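Local coordinates for protein thiosulfate sulfurtransferase (Pseudomonas aeruginosa, PDB 1YT8) that probably transfers sulfane sulfur from thiosulfate to cyanide, as rhodanese-family sulfurtransferases do, and is built from four rhodanese-like domains in a single chain, at residues Ala16-Arg21 with Ser319-Arg324; Gln274-His279 with Thr283-Val288; Gln312-Val317 with Met345-Ala350. One frame throughout, in Å; residues are numbered along the deposited sequence.

Overall arrangement
Contact 1 joins two rhodanese-like domains, whereas contacts 2 and 3 lie within one of them, the domain built on the parallel sheet 265-267, 348-352, 324-328, 283-287, 303-304. Along the chain, contact 2 falls wholly between the two segments of contact 1, contact 3 follows contact 2, and contacts 1 and 3 interleave, since 319-324 lies between 312-317 and 345-350. Their centres are about 16 Å (1 and 2), 11 Å (1 and 3) and 13 Å (2 and 3) apart. Arg321 and Arg324 of contact 1 reach Met345 of contact 3 and Glu278 of contact 2, respectively. The loop and the first residue of strand 324-328 thus tie contact 1 to both internal contacts.

Contact 1: residues Ala16-Arg21 with Ser319-Arg324; sequences AALLAR and SVRGAR
Leu18 and Arg321 supply the apolar part of this contact, in which the end of helix 11-20 approaches the loop leading into strand 324-328. The touch is a single van der Waals one, Leu18 CD2 to Arg321 CG at 3.8 Å, and the two side chains cross at about a right angle. Leu18 reaches over with one methyl branch, while Arg321 offers an aliphatic methylene and not its charged end. With CG anti to the backbone N (chi1 -174°) and a bend at chi2 (58°), the Arg321 chain presents CG to the leucine while its guanidinium group reaches the residues of contact 3, where NH2 donates to the backbone oxygen of Met345 and the group makes a cation-pi interaction with Trp347.

The polar link runs through water. One water donates to Arg21 O, at an unusually short 2.5 Å, and to Gly322 O at 2.8 Å, bridging two backbone carbonyls where no direct hydrogen bond spans the segments. Gly322 O also accepts from Arg281 NH2, so this carbonyl is held from two sources. The nearest direct approach of the backbones is Arg21 O to Gly322 CA, 4.3 Å.

Both backbones turn at this point. Arg21 has positive phi (63°) and is the C-prime residue of a Schellman motif, with Arg22 N bonded to Ala17 O and a weak bond from Arg21 N to Leu18 O. Opposite it, Val320 to Ala323 form a type II beta turn, closed by Ala323 N to Val320 O at 3.1 Å, with Gly322 at its third position. The buried surface is small, 104 Å² summed over both sides. The arrangement is an interdomain contact between two rhodanese-like domains, in which a Schellman-capped helix end meets a type II turn across a bridging water.

Contact 2: residues Gln274-His279 with Thr283-Val288; sequences QWQDEH and TYLLDV
Trp275 and Gln276, near the end of helix 269-277, lie beside the start of strand 283-287; the nearest CA atoms are those of Gln276 and Thr283, 6.3 Å apart. This is a tight helix-to-strand connection of a rhodanese-like alpha/beta domain: just three residues separate the two segments, and the strand lies within a five-stranded parallel sheet.

No direct hydrogen bond joins the segments, and two waters do the bridging. One hydrogen-bonds Trp275 O at 2.8 Å and also Thr283 OG1. The other accepts a hydrogen bond from Gln276 NE2 and donates one to Thr283 O at 2.7 Å.

Among the side chains, Trp275 and Thr283 cross at about a right angle. The threonine methyl lies at the edge of the indole, near the ring plane, with CE3 of Trp275 4.1 Å from CG2 of Thr283. With CG2 anti to the backbone N and OG1 beside it (chi1 -59°), Thr283 turns its methyl to the ring and its hydroxyl to the water. Arg324 adds a cation-pi interaction with Trp275, and its NE bonds Thr283 OG1. Gln276 NE2 comes within 4.4 Å of the methyl CD2 of Leu285, two residues farther along the strand.

Contact 3: residues Gln312-Val317 with Met345-Ala350; sequences QETDHV and MGWQVA
Thr314 turns its methyl to Trp347, while its hydroxyl oxygen packs against the terminal methyl of Met345, a selenomethionine. Thr314 and Trp347 run past each other in opposite directions. CG2 of Thr314 meets the indole obliquely, 3.7 Å from NE1 and 3.9 Å from CE2 of Trp347, and CZ2 of that ring is 4.0 Å from the same methyl. The methyl thus lies against the NE1-CE2-CZ2 side of the indole. Met345 approaches Thr314 at a slant, its chain bent at chi3 (-76°), which brings CE within 3.8 Å of Thr314 OG1, a van der Waals contact.

These side chains pack between the short helical turn 314-317 and the turn from helix 334-344 into strand 348-352, the second half of a beta-alpha-beta crossover in the parallel sheet of a rhodanese-like domain. That helix ends in a Schellman motif with Gly346 as C-prime residue (phi 82°), where Trp347 N bonds Leu342 O.

The hydrogen bonds of Thr314 OG1 go to Leu310 O and Ser116 OG. Leu342 of helix 334-344 touches the side chains of both Thr314 and Trp347. Gln312, at the start of 312-317, belongs to the sulfite pocket completed by Cys193 to Arg198.

Contact 1: residues Ala16-Arg21 with Ser319-Arg324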
loop_
_atom_site.group_PDB
_atom_site.type_symbol
_atom_site.label_atom_id
_atom_site.label_comp_id
_atom_site.label_asym_id
_atom_site.label_seq_id
_atom_site.Cartn_x
_atom_site.Cartn_y
_atom_site.Cartn_z
ATOM N N ALA A 16 -6.764 -23.673 -7.095
ATOM C CA ALA A 16 -5.785 -24.677 -7.482
ATOM C C ALA A 16 -4.412 -24.028 -7.638
ATOM O O ALA A 16 -3.409 -24.567 -7.173
ATOM C CB ALA A 16 -6.203 -25.352 -8.791
ATOM N N ALA A 17 -4.367 -22.863 -8.281
ATOM C CA ALA A 17 -3.094 -22.176 -8.477
ATOM C C ALA A 17 -2.492 -21.714 -7.144
ATOM O O ALA A 17 -1.276 -21.812 -6.938
ATOM C CB ALA A 17 -3.274 -20.984 -9.433
ATOM N N LEU A 18 -3.335 -21.220 -6.239
ATOM C CA LEU A 18 -2.861 -20.764 -4.932
ATOM C C LEU A 18 -2.259 -21.918 -4.130
ATOM O O LEU A 18 -1.228 -21.757 -3.475
ATOM C CB LEU A 18 -4.008 -20.130 -4.135
ATOM C CG LEU A 18 -4.549 -18.793 -4.652
ATOM C CD1 LEU A 18 -5.801 -18.407 -3.866
ATOM C CD2 LEU A 18 -3.476 -17.717 -4.526
ATOM N N LEU A 19 -2.901 -23.082 -4.180
ATOM C CA LEU A 19 -2.409 -24.249 -3.450
ATOM C C LEU A 19 -1.095 -24.768 -4.037
ATOM O O LEU A 19 -0.219 -25.230 -3.307
ATOM C CB LEU A 19 -3.464 -25.361 -3.459
ATOM C CG LEU A 19 -4.718 -25.093 -2.622
ATOM C CD1 LEU A 19 -5.730 -26.211 -2.823
ATOM C CD2 LEU A 19 -4.329 -24.965 -1.153
ATOM N N ALA A 20 -0.966 -24.693 -5.357
ATOM C CA ALA A 20 0.240 -25.140 -6.053
ATOM C C ALA A 20 1.307 -24.049 -6.007
ATOM O O ALA A 20 2.471 -24.279 -6.348
ATOM C CB ALA A 20 -0.093 -25.476 -7.505
ATOM N N ARG A 21 0.891 -22.861 -5.583
ATOM C CA ARG A 21 1.766 -21.701 -5.492
ATOM C C ARG A 21 2.310 -21.253 -6.845
ATOM O O ARG A 21 3.471 -20.853 -6.968
ATOM C CB ARG A 21 2.893 -21.981 -4.496
ATOM C CG ARG A 21 2.326 -22.253 -3.120
ATOM C CD ARG A 21 3.356 -22.673 -2.107
ATOM N NE ARG A 21 2.689 -23.148 -0.897
ATOM C CZ ARG A 21 3.320 -23.619 0.172
ATOM N NH1 ARG A 21 4.644 -23.680 0.188
ATOM N NH2 ARG A 21 2.624 -24.030 1.223
ATOM N N SER A 319 1.724 -7.803 -6.042
ATOM C CA SER A 319 0.356 -8.191 -6.345
ATOM C C SER A 319 0.239 -9.568 -6.987
ATOM O O SER A 319 -0.849 -10.145 -7.042
ATOM C CB SER A 319 -0.284 -7.126 -7.239
ATOM O OG SER A 319 -0.223 -5.860 -6.596
ATOM N N VAL A 320 1.355 -10.091 -7.482
ATOM C CA VAL A 320 1.364 -11.412 -8.088
ATOM C C VAL A 320 1.685 -12.415 -6.984
ATOM O O VAL A 320 2.834 -12.539 -6.564
ATOM C CB VAL A 320 2.438 -11.521 -9.192
ATOM C CG1 VAL A 320 2.504 -12.952 -9.715
ATOM C CG2 VAL A 320 2.118 -10.552 -10.328
ATOM N N ARG A 321 0.661 -13.114 -6.503
ATOM C CA ARG A 321 0.851 -14.108 -5.455
ATOM C C ARG A 321 1.651 -15.248 -6.078
ATOM O O ARG A 321 1.299 -15.745 -7.150
ATOM C CB ARG A 321 -0.508 -14.611 -4.954
ATOM C CG ARG A 321 -0.434 -15.545 -3.751
ATOM C CD ARG A 321 0.270 -14.897 -2.557
ATOM N NE ARG A 321 0.144 -15.728 -1.362
ATOM C CZ ARG A 321 0.888 -15.600 -0.268
ATOM N NH1 ARG A 321 1.832 -14.670 -0.202
ATOM N NH2 ARG A 321 0.680 -16.404 0.769
ATOM N N GLY A 322 2.728 -15.656 -5.413
ATOM C CA GLY A 322 3.560 -16.716 -5.953
ATOM C C GLY A 322 4.841 -16.154 -6.550
ATOM O O GLY A 322 5.750 -16.908 -6.912
ATOM N N ALA A 323 4.912 -14.828 -6.654
ATOM C CA ALA A 323 6.087 -14.144 -7.197
ATOM C C ALA A 323 7.285 -14.262 -6.264
ATOM O O ALA A 323 7.182 -14.804 -5.165
ATOM C CB ALA A 323 5.778 -12.671 -7.451
ATOM N N ARG A 324 8.403 -13.703 -6.717
ATOM C CA ARG A 324 9.686 -13.731 -6.023
ATOM C C ARG A 324 10.088 -12.316 -5.594
ATOM O O ARG A 324 9.949 -11.379 -6.373
ATOM C CB ARG A 324 10.716 -14.287 -7.012
ATOM C CG ARG A 324 11.799 -15.132 -6.442
ATOM C CD ARG A 324 12.277 -16.158 -7.477
ATOM N NE ARG A 324 12.621 -15.604 -8.792
ATOM C CZ ARG A 324 13.193 -16.323 -9.758
ATOM N NH1 ARG A 324 13.474 -17.601 -9.543
ATOM N NH2 ARG A 324 13.493 -15.780 -10.933
HETATM O O HOH W 1 5.711 -19.734 -7.245
#

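Contact 2: residues Gln274-His279 with Thr283-Val288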
loop_
_atom_site.group_PDB
_atom_site.type_symbol
_atom_site.label_atom_id
_atom_site.label_comp_id
_atom_site.label_asym_id
_atom_site.label_seq_id
_atom_site.Cartn_x
_atom_site.Cartn_y
_atom_site.Cartn_z
ATOM N N GLN A 274 20.498 -13.346 -12.667
ATOM C CA GLN A 274 20.007 -14.634 -13.136
ATOM C C GLN A 274 18.493 -14.733 -12.971
ATOM O O GLN A 274 17.784 -15.137 -13.895
ATOM C CB GLN A 274 20.686 -15.769 -12.367
ATOM C CG GLN A 274 20.150 -17.156 -12.695
ATOM C CD GLN A 274 20.134 -17.437 -14.189
ATOM O OE1 GLN A 274 21.127 -17.216 -14.885
ATOM N NE2 GLN A 274 19.005 -17.933 -14.687
ATOM N N TRP A 275 17.999 -14.365 -11.793
ATOM C CA TRP A 275 16.566 -14.416 -11.531
ATOM C C TRP A 275 15.799 -13.545 -12.519
ATOM O O TRP A 275 14.767 -13.955 -13.048
ATOM C CB TRP A 275 16.269 -13.965 -10.096
ATOM C CG TRP A 275 16.333 -15.077 -9.090
ATOM C CD1 TRP A 275 16.870 -16.320 -9.274
ATOM C CD2 TRP A 275 15.855 -15.042 -7.739
ATOM N NE1 TRP A 275 16.753 -17.063 -8.123
ATOM C CE2 TRP A 275 16.134 -16.303 -7.165
ATOM C CE3 TRP A 275 15.217 -14.069 -6.959
ATOM C CZ2 TRP A 275 15.799 -16.617 -5.842
ATOM C CZ3 TRP A 275 14.883 -14.380 -5.641
ATOM C CH2 TRP A 275 15.175 -15.646 -5.099
ATOM N N GLN A 276 16.313 -12.347 -12.768
ATOM C CA GLN A 276 15.672 -11.421 -13.689
ATOM C C GLN A 276 15.745 -11.947 -15.122
ATOM O O GLN A 276 14.986 -11.512 -15.988
ATOM C CB GLN A 276 16.341 -10.047 -13.597
ATOM C CG GLN A 276 16.337 -9.459 -12.194
ATOM C CD GLN A 276 17.183 -8.205 -12.083
ATOM O OE1 GLN A 276 18.346 -8.190 -12.496
ATOM N NE2 GLN A 276 16.610 -7.148 -11.514
ATOM N N ASP A 277 16.652 -12.891 -15.362
ATOM C CA ASP A 277 16.816 -13.473 -16.689
ATOM C C ASP A 277 15.838 -14.627 -16.911
ATOM O O ASP A 277 15.661 -15.088 -18.039
ATOM C CB ASP A 277 18.254 -13.970 -16.874
ATOM C CG ASP A 277 18.544 -14.409 -18.303
ATOM O OD1 ASP A 277 18.411 -13.575 -19.223
ATOM O OD2 ASP A 277 18.905 -15.587 -18.506
ATOM N N GLU A 278 15.209 -15.091 -15.832
ATOM C CA GLU A 278 14.244 -16.186 -15.912
ATOM C C GLU A 278 12.870 -15.576 -16.167
ATOM O O GLU A 278 12.201 -15.101 -15.246
ATOM C CB GLU A 278 14.251 -16.986 -14.608
ATOM C CG GLU A 278 15.659 -17.307 -14.122
ATOM C CD GLU A 278 15.689 -18.289 -12.969
ATOM O OE1 GLU A 278 14.857 -18.163 -12.047
ATOM O OE2 GLU A 278 16.560 -19.184 -12.984
ATOM N N HIS A 279 12.461 -15.597 -17.432
ATOM C CA HIS A 279 11.199 -15.011 -17.864
ATOM C C HIS A 279 9.938 -15.744 -17.425
ATOM O O HIS A 279 8.833 -15.287 -17.701
ATOM C CB HIS A 279 11.201 -14.868 -19.389
ATOM C CG HIS A 279 12.391 -14.132 -19.925
ATOM N ND1 HIS A 279 12.712 -12.849 -19.535
ATOM C CD2 HIS A 279 13.337 -14.500 -20.822
ATOM C CE1 HIS A 279 13.804 -12.459 -20.169
ATOM N NE2 HIS A 279 14.202 -13.442 -20.956
ATOM N N THR A 283 10.031 -11.198 -10.529
ATOM C CA THR A 283 10.989 -10.868 -9.479
ATOM C C THR A 283 10.929 -9.381 -9.149
ATOM O O THR A 283 11.245 -8.543 -9.989
ATOM C CB THR A 283 12.433 -11.226 -9.914
ATOM O OG1 THR A 283 12.507 -12.627 -10.207
ATOM C CG2 THR A 283 13.427 -10.895 -8.806
ATOM N N TYR A 284 10.511 -9.063 -7.928
ATOM C CA TYR A 284 10.413 -7.677 -7.478
ATOM C C TYR A 284 11.681 -7.307 -6.709
ATOM O O TYR A 284 12.021 -7.965 -5.729
ATOM C CB TYR A 284 9.219 -7.499 -6.529
ATOM C CG TYR A 284 7.850 -7.812 -7.096
ATOM C CD1 TYR A 284 7.209 -6.928 -7.966
ATOM C CD2 TYR A 284 7.169 -8.968 -6.714
ATOM C CE1 TYR A 284 5.915 -7.185 -8.435
ATOM C CE2 TYR A 284 5.879 -9.236 -7.178
ATOM C CZ TYR A 284 5.261 -8.341 -8.035
ATOM O OH TYR A 284 3.995 -8.607 -8.490
ATOM N N LEU A 285 12.372 -6.259 -7.147
ATOM C CA LEU A 285 13.582 -5.789 -6.470
ATOM C C LEU A 285 13.133 -4.621 -5.592
ATOM O O LEU A 285 12.795 -3.553 -6.104
ATOM C CB LEU A 285 14.613 -5.316 -7.497
ATOM C CG LEU A 285 15.947 -4.799 -6.947
ATOM C CD1 LEU A 285 16.627 -5.890 -6.114
ATOM C CD2 LEU A 285 16.838 -4.377 -8.107
ATOM N N LEU A 286 13.148 -4.823 -4.278
ATOM C CA LEU A 286 12.663 -3.813 -3.332
ATOM C C LEU A 286 13.654 -3.304 -2.277
ATOM O O LEU A 286 14.324 -4.090 -1.615
ATOM C CB LEU A 286 11.434 -4.376 -2.623
ATOM C CG LEU A 286 10.431 -5.091 -3.536
ATOM C CD1 LEU A 286 9.407 -5.823 -2.685
ATOM C CD2 LEU A 286 9.756 -4.089 -4.457
ATOM N N ASP A 287 13.707 -1.981 -2.117
ATOM C CA ASP A 287 14.588 -1.301 -1.155
ATOM C C ASP A 287 13.767 -0.988 0.107
ATOM O O ASP A 287 12.855 -0.161 0.063
ATOM C CB ASP A 287 15.100 0.006 -1.776
ATOM C CG ASP A 287 16.226 0.651 -0.976
ATOM O OD1 ASP A 287 16.121 0.744 0.267
ATOM O OD2 ASP A 287 17.216 1.090 -1.603
ATOM N N VAL A 288 14.098 -1.636 1.224
ATOM C CA VAL A 288 13.352 -1.445 2.471
ATOM C C VAL A 288 13.819 -0.331 3.417
ATOM O O VAL A 288 13.316 -0.209 4.542
ATOM C CB VAL A 288 13.288 -2.771 3.273
ATOM C CG1 VAL A 288 12.578 -3.843 2.451
ATOM C CG2 VAL A 288 14.694 -3.233 3.657
HETATM O O HOH W 2 12.150 -13.098 -12.792
HETATM O O HOH W 3 13.563 -7.504 -11.010
#

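Contact 3: residues Gln312-Val317 with Met345-Ala350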
loop_
_atom_site.group_PDB
_atom_site.type_symbol
_atom_site.label_atom_id
_atom_site.label_comp_id
_atom_site.label_asym_id
_atom_site.label_seq_id
_atom_site.Cartn_x
_atom_site.Cartn_y
_atom_site.Cartn_z
ATOM N N GLN A 312 3.296 -4.532 5.847
ATOM C CA GLN A 312 1.913 -4.137 6.137
ATOM C C GLN A 312 0.999 -4.035 4.906
ATOM O O GLN A 312 -0.178 -4.382 4.981
ATOM C CB GLN A 312 1.913 -2.794 6.880
ATOM C CG GLN A 312 0.537 -2.199 7.174
ATOM C CD GLN A 312 -0.237 -2.960 8.240
ATOM O OE1 GLN A 312 0.308 -3.827 8.930
ATOM N NE2 GLN A 312 -1.514 -2.624 8.390
ATOM N N GLU A 313 1.533 -3.561 3.782
ATOM C CA GLU A 313 0.732 -3.398 2.564
ATOM C C GLU A 313 1.344 -4.179 1.401
ATOM O O GLU A 313 1.426 -3.680 0.280
ATOM C CB GLU A 313 0.653 -1.910 2.183
ATOM C CG GLU A 313 0.298 -0.970 3.334
ATOM C CD GLU A 313 0.197 0.487 2.898
ATOM O OE1 GLU A 313 1.000 0.912 2.037
ATOM O OE2 GLU A 313 -0.675 1.214 3.425
ATOM N N THR A 314 1.751 -5.411 1.678
ATOM C CA THR A 314 2.399 -6.269 0.688
ATOM C C THR A 314 1.708 -6.345 -0.679
ATOM O O THR A 314 2.371 -6.320 -1.720
ATOM C CB THR A 314 2.561 -7.700 1.252
ATOM O OG1 THR A 314 3.005 -7.627 2.616
ATOM C CG2 THR A 314 3.588 -8.479 0.449
ATOM N N ASP A 315 0.382 -6.432 -0.674
ATOM C CA ASP A 315 -0.386 -6.539 -1.911
ATOM C C ASP A 315 -0.372 -5.301 -2.815
ATOM O O ASP A 315 -0.757 -5.383 -3.984
ATOM C CB ASP A 315 -1.829 -6.932 -1.587
ATOM C CG ASP A 315 -2.512 -5.934 -0.681
ATOM O OD1 ASP A 315 -2.077 -5.789 0.482
ATOM O OD2 ASP A 315 -3.480 -5.290 -1.140
ATOM N N HIS A 316 0.064 -4.160 -2.287
ATOM C CA HIS A 316 0.131 -2.940 -3.089
ATOM C C HIS A 316 1.344 -2.976 -4.015
ATOM O O HIS A 316 1.387 -2.269 -5.022
ATOM C CB HIS A 316 0.250 -1.693 -2.202
ATOM C CG HIS A 316 -1.010 -1.327 -1.482
ATOM N ND1 HIS A 316 -1.169 -0.119 -0.837
ATOM C CD2 HIS A 316 -2.167 -2.007 -1.295
ATOM C CE1 HIS A 316 -2.368 -0.070 -0.283
ATOM N NE2 HIS A 316 -2.993 -1.204 -0.546
ATOM N N VAL A 317 2.324 -3.803 -3.660
ATOM C CA VAL A 317 3.567 -3.923 -4.419
ATOM C C VAL A 317 3.702 -5.290 -5.088
ATOM O O VAL A 317 3.841 -5.388 -6.308
ATOM C CB VAL A 317 4.780 -3.693 -3.488
ATOM C CG1 VAL A 317 6.079 -3.763 -4.278
ATOM C CG2 VAL A 317 4.640 -2.342 -2.788
HETATM N N MSE A 345 4.838 -15.266 5.558
HETATM C CA MSE A 345 3.574 -15.007 4.889
HETATM C C MSE A 345 3.536 -15.790 3.576
HETATM O O MSE A 345 2.734 -15.505 2.686
HETATM C CB MSE A 345 3.384 -13.507 4.640
HETATM C CG MSE A 345 2.981 -12.745 5.896
HETATM SE SE MSE A 345 2.395 -10.923 5.530
HETATM C CE MSE A 345 4.112 -10.140 5.210
ATOM N N GLY A 346 4.427 -16.776 3.476
ATOM C CA GLY A 346 4.484 -17.649 2.312
ATOM C C GLY A 346 5.206 -17.188 1.061
ATOM O O GLY A 346 5.135 -17.865 0.034
ATOM N N TRP A 347 5.902 -16.058 1.124
ATOM C CA TRP A 347 6.605 -15.563 -0.055
ATOM C C TRP A 347 7.984 -16.174 -0.247
ATOM O O TRP A 347 8.673 -16.500 0.725
ATOM C CB TRP A 347 6.785 -14.041 0.011
ATOM C CG TRP A 347 5.519 -13.257 -0.073
ATOM C CD1 TRP A 347 4.762 -12.793 0.968
ATOM C CD2 TRP A 347 4.841 -12.866 -1.270
ATOM N NE1 TRP A 347 3.653 -12.137 0.491
ATOM C CE2 TRP A 347 3.674 -12.169 -0.880
ATOM C CE3 TRP A 347 5.104 -13.042 -2.638
ATOM C CZ2 TRP A 347 2.768 -11.647 -1.810
ATOM C CZ3 TRP A 347 4.202 -12.522 -3.563
ATOM C CH2 TRP A 347 3.047 -11.831 -3.142
ATOM N N GLN A 348 8.377 -16.342 -1.507
ATOM C CA GLN A 348 9.718 -16.813 -1.807
ATOM C C GLN A 348 10.457 -15.484 -1.780
ATOM O O GLN A 348 10.181 -14.586 -2.583
ATOM C CB GLN A 348 9.805 -17.440 -3.199
ATOM C CG GLN A 348 11.244 -17.608 -3.682
ATOM C CD GLN A 348 11.361 -18.501 -4.901
ATOM O OE1 GLN A 348 10.471 -18.533 -5.753
ATOM N NE2 GLN A 348 12.472 -19.223 -4.997
ATOM N N VAL A 349 11.383 -15.346 -0.844
ATOM C CA VAL A 349 12.099 -14.094 -0.702
ATOM C C VAL A 349 13.584 -14.290 -0.439
ATOM O O VAL A 349 13.999 -15.235 0.238
ATOM C CB VAL A 349 11.476 -13.260 0.447
ATOM C CG1 VAL A 349 11.506 -14.058 1.739
ATOM C CG2 VAL A 349 12.218 -11.935 0.609
ATOM N N ALA A 350 14.378 -13.379 -0.984
ATOM C CA ALA A 350 15.820 -13.417 -0.819
ATOM C C ALA A 350 16.323 -12.040 -0.408
ATOM O O ALA A 350 15.680 -11.028 -0.686
ATOM C CB ALA A 350 16.478 -13.833 -2.128
#